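PDB 3SVT: short-chain type dehydrogenase/reductase from Mycobacterium ulcerans, which is probably an NAD(P)-dependent oxidoreductase of the short-chain dehydrogenase/reductase family, with a Rossmann-type fold; its own substrate is not established. Local coordinates for residues 150-153 with 154-158; 231-234 with 235-239. All coordinates share one frame; numbering follows the deposited sequence.

Contact 1 of 2, residues 150-153 with 154-158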
loop_
_atom_site.group_PDB
_atom_site.type_symbol
_atom_site.label_atom_id
_atom_site.label_comp_id
_atom_site.label_asym_id
_atom_site.label_seq_id
_atom_site.Cartn_x
_atom_site.Cartn_y
_atom_site.Cartn_z
ATOM N N SER B 150 -4.941 0.139 16.062
ATOM C CA SER B 150 -5.051 1.308 15.210
ATOM C C SER B 150 -6.528 1.538 14.849
ATOM O O SER B 150 -7.369 1.510 15.726
ATOM C CB SER B 150 -4.155 1.112 13.993
ATOM O OG SER B 150 -4.224 2.191 13.075
ATOM N N SER B 151 -6.836 1.785 13.576
ATOM C CA SER B 151 -8.213 1.967 13.112
ATOM C C SER B 151 -8.281 1.918 11.598
ATOM O O SER B 151 -7.320 2.252 10.903
ATOM C CB SER B 151 -8.770 3.326 13.535
ATOM O OG SER B 151 -10.077 3.535 13.000
ATOM N N ILE B 152 -9.443 1.525 11.077
ATOM C CA ILE B 152 -9.698 1.671 9.652
ATOM C C ILE B 152 -9.573 3.143 9.181
ATOM O O ILE B 152 -9.346 3.406 7.999
ATOM C CB ILE B 152 -11.085 1.137 9.288
ATOM C CG1 ILE B 152 -11.266 1.114 7.759
ATOM C CG2 ILE B 152 -12.157 1.972 9.985
ATOM C CD1 ILE B 152 -12.325 0.128 7.292
ATOM N N ALA B 153 -9.733 4.097 10.091
ATOM C CA ALA B 153 -9.495 5.495 9.779
ATOM C C ALA B 153 -8.087 5.732 9.221
ATOM O O ALA B 153 -7.897 6.661 8.443
ATOM C CB ALA B 153 -9.777 6.389 10.998
ATOM N N ALA B 154 -7.122 4.877 9.581
ATOM C CA ALA B 154 -5.780 4.912 9.001
ATOM C C ALA B 154 -5.694 4.304 7.602
ATOM O O ALA B 154 -4.846 4.715 6.824
ATOM C CB ALA B 154 -4.718 4.192 9.959
ATOM N N SER B 155 -6.524 3.313 7.277
ATOM C CA SER B 155 -6.399 2.632 5.971
ATOM C C SER B 155 -7.281 3.282 4.912
ATOM O O SER B 155 -6.964 3.219 3.736
ATOM C CB SER B 155 -6.741 1.142 6.063
ATOM O OG SER B 155 -8.050 0.939 6.561
ATOM N N ASN B 156 -8.376 3.899 5.343
ATOM C CA ASN B 156 -9.324 4.539 4.436
ATOM C C ASN B 156 -9.674 5.925 4.987
ATOM O O ASN B 156 -10.112 6.037 6.135
ATOM C CB ASN B 156 -10.590 3.659 4.278
ATOM C CG ASN B 156 -10.275 2.243 3.745
ATOM O OD1 ASN B 156 -9.633 1.429 4.435
ATOM N ND2 ASN B 156 -10.708 1.961 2.510
ATOM N N THR B 157 -9.441 6.979 4.205
ATOM C CA THR B 157 -9.805 8.351 4.623
ATOM C C THR B 157 -11.269 8.461 5.119
ATOM O O THR B 157 -12.216 8.013 4.438
ATOM C CB THR B 157 -9.621 9.374 3.478
ATOM O OG1 THR B 157 -10.322 8.923 2.302
ATOM C CG2 THR B 157 -8.090 9.593 3.179
ATOM N N HIS B 158 -11.411 9.031 6.320
ATOM C CA HIS B 158 -12.684 9.303 6.941
ATOM C C HIS B 158 -12.843 10.827 6.887
ATOM O O HIS B 158 -12.294 11.542 7.736
ATOM C CB HIS B 158 -12.708 8.834 8.411
ATOM C CG HIS B 158 -12.828 7.350 8.592
ATOM N ND1 HIS B 158 -12.212 6.443 7.754
ATOM C CD2 HIS B 158 -13.480 6.618 9.531
ATOM C CE1 HIS B 158 -12.490 5.215 8.166
ATOM N NE2 HIS B 158 -13.255 5.292 9.242
HETATM O O HOH W 1 -8.837 9.334 8.014
#
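The H158 ring lies against A153 in the short helical turn 152-155, which follows strand 144-149 of the Rossmann-type sheet in this short-chain dehydrogenase/reductase. A153 CA stands over one face of the imidazole, 3.6 Å from the centroid of the H158 ring and 21° off its normal, a CH-pi contact. I152 approaches the same ring from its edge: CG2 of I152 is 3.6 Å from NE2 of H158. The two branches of I152 part company. With CG1 anti to the backbone N (chi1 -172°), CG2 is left between N and C, directed at the imidazole edge, while CG1 lies 3.4 Å from OG of S155 and also meets the amide oxygen of N156. Ahead of the turn, S151 is its N-cap: A153 N donates to S151 OG at 3.0 Å. Within it, O of I152 accepts from two amides, S155 N well above the carbonyl plane and N156 N almost in line with the C=O bond, so one oxygen binds the end of the turn twice. OG of S155 donates to OD1 of N156 at 2.7 Å, in the carbonyl plane of that amide, and is also bonded to N251; N156 ND2 reaches M257 O. S150 OG meets the methyl of A154, but its polar partner is D172 on helix 163-182, the helix that also presents Y164 to S151 and A153. F161 adds an edge-to-face contact to H158, and T157 OG1 bonds D180 of a second subunit. A water spans the bend, donating to O of A153 and accepting from N of H158. On the ring itself, ND1 of H158 donates to O of N156 at 2.7 Å, the oxygen lying 17° out of the imidazole plane.

Contact 2 of 2, residues 231-234 with 235-239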
loop_
_atom_site.group_PDB
_atom_site.type_symbol
_atom_site.label_atom_id
_atom_site.label_comp_id
_atom_site.label_asym_id
_atom_site.label_seq_id
_atom_site.Cartn_x
_atom_site.Cartn_y
_atom_site.Cartn_z
ATOM N N ALA B 231 -10.199 -8.978 19.971
ATOM C CA ALA B 231 -9.501 -9.725 21.031
ATOM C C ALA B 231 -8.881 -10.998 20.479
ATOM O O ALA B 231 -7.766 -11.334 20.821
ATOM C CB ALA B 231 -10.464 -10.054 22.191
ATOM N N ASN B 232 -9.617 -11.697 19.620
ATOM C CA ASN B 232 -9.139 -12.932 18.988
ATOM C C ASN B 232 -7.852 -12.703 18.147
ATOM O O ASN B 232 -6.893 -13.471 18.223
ATOM C CB ASN B 232 -10.222 -13.498 18.057
ATOM C CG ASN B 232 -11.418 -14.129 18.791
ATOM O OD1 ASN B 232 -11.319 -14.596 19.926
ATOM N ND2 ASN B 232 -12.554 -14.177 18.092
ATOM N N MET B 233 -7.850 -11.640 17.346
ATOM C CA MET B 233 -6.675 -11.285 16.536
ATOM C C MET B 233 -5.503 -10.902 17.422
ATOM O O MET B 233 -4.368 -11.271 17.124
ATOM C CB MET B 233 -6.977 -10.117 15.588
ATOM C CG MET B 233 -5.808 -9.717 14.693
ATOM S SD MET B 233 -5.337 -10.955 13.474
ATOM C CE MET B 233 -6.667 -10.675 12.290
ATOM N N ALA B 234 -5.775 -10.138 18.480
ATOM C CA ALA B 234 -4.697 -9.724 19.362
ATOM C C ALA B 234 -4.071 -10.932 20.029
ATOM O O ALA B 234 -2.857 -11.060 20.074
ATOM C CB ALA B 234 -5.179 -8.708 20.396
ATOM N N MET B 235 -4.916 -11.826 20.537
ATOM C CA MET B 235 -4.421 -13.018 21.215
ATOM C C MET B 235 -3.639 -13.909 20.261
ATOM O O MET B 235 -2.573 -14.439 20.605
ATOM C CB MET B 235 -5.574 -13.785 21.892
ATOM C CG MET B 235 -6.200 -13.029 23.075
ATOM S SD MET B 235 -7.617 -13.841 23.854
ATOM C CE MET B 235 -6.821 -15.323 24.400
ATOM N N PHE B 236 -4.147 -14.080 19.051
ATOM C CA PHE B 236 -3.378 -14.814 18.047
ATOM C C PHE B 236 -2.017 -14.169 17.814
ATOM O O PHE B 236 -1.002 -14.856 17.839
ATOM C CB PHE B 236 -4.130 -14.913 16.722
ATOM C CG PHE B 236 -3.303 -15.510 15.611
ATOM C CD1 PHE B 236 -2.962 -16.846 15.622
ATOM C CD2 PHE B 236 -2.830 -14.720 14.576
ATOM C CE1 PHE B 236 -2.177 -17.387 14.635
ATOM C CE2 PHE B 236 -2.047 -15.279 13.577
ATOM C CZ PHE B 236 -1.728 -16.617 13.630
ATOM N N LEU B 237 -1.980 -12.851 17.628
ATOM C CA LEU B 237 -0.683 -12.203 17.403
ATOM C C LEU B 237 0.258 -12.244 18.637
ATOM O O LEU B 237 1.464 -12.214 18.468
ATOM C CB LEU B 237 -0.846 -10.778 16.953
ATOM C CG LEU B 237 -1.445 -10.539 15.578
ATOM C CD1 LEU B 237 -1.737 -9.056 15.436
ATOM C CD2 LEU B 237 -0.506 -11.048 14.449
ATOM N N LEU B 238 -0.298 -12.286 19.861
ATOM C CA LEU B 238 0.535 -12.452 21.067
ATOM C C LEU B 238 1.109 -13.861 21.189
ATOM O O LEU B 238 2.130 -14.043 21.841
ATOM C CB LEU B 238 -0.245 -12.131 22.345
ATOM C CG LEU B 238 -0.671 -10.690 22.584
ATOM C CD1 LEU B 238 -1.730 -10.616 23.690
ATOM C CD2 LEU B 238 0.553 -9.807 22.866
ATOM N N SER B 239 0.417 -14.845 20.609
ATOM C CA SER B 239 0.709 -16.248 20.816
ATOM C C SER B 239 1.880 -16.705 19.971
ATOM O O SER B 239 2.266 -16.053 18.970
ATOM C CB SER B 239 -0.507 -17.121 20.472
ATOM O OG SER B 239 -0.562 -17.370 19.062
#
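M235 passes the carbonyl of A231, one turn earlier in helix 227-238, with its first methylenes; the helix packs on the parallel sheet of the Rossmann-type fold. CB of M235 lies 3.5 Å from O of A231. CG, set anti to the carbonyl carbon (chi1 -68°), comes closer still, 3.2 Å from the same A231 O. SD then draws off to 3.9 Å from A231 O, and the bend at chi3 (62°) turns CE away from the earlier turn; beyond the helix this side chain packs on F9. The oxygen it brushes is already used, since M235 N donates to A231 O at 2.9 Å with an N-H...O angle of 164°. The same i to i+4 bonding joins F236 to N232, L237 to M233 and L238 to A234. L237 and L238 rest on these acceptors as M235 does: CG of L237 is 3.4 Å from M233 O, and CG of L238 is 3.3 Å from A234 O. On the sheet-facing side, CD1 of L237 meets CG of M233 at 4.2 Å, the two chains lying obliquely to each other. M233 continues onto I192, I250 and V252, and L237 onto I192 and V147, joining the helix to strands 187-198, 249-252 and 144-149. F236 turns elsewhere: its ring stacks on F236 of the fourth subunit, and that partner ring also packs on M233. S239, the first residue to leave helical geometry, donates through OG to O of F236 at 2.8 Å, while its N bonds F236 O as well. The chemistry is thus divided: backbone bonds and the S239 hydroxyl satisfy carbonyls along the turn and at its end, M233, A234, L237 and L238 pack on the strands, and F236 and M233 meet the fourth subunit.

Overall arrangement
Contact 1 precedes contact 2 along the chain, and both lie about 13 Å from the centre of the subunit. Their centres are 20 Å apart and their nearest atoms about 10 Å, so they do not touch. Strand 187-198 links them: R193 and S191 meet side chains of 150-158, and I192, between them, meets M233, A234 and L237. Strand 249-252 does likewise, with N251 bonded in contact 1 and I250 and V252 packed in contact 2. S151, Y164 and K168 match the family's Ser-Tyr-Lys set, so contact 1 probably lies beside the active site. Both reach other subunits: contact 1 through T157, contact 2 through F236, M233 and N232 to the fourth.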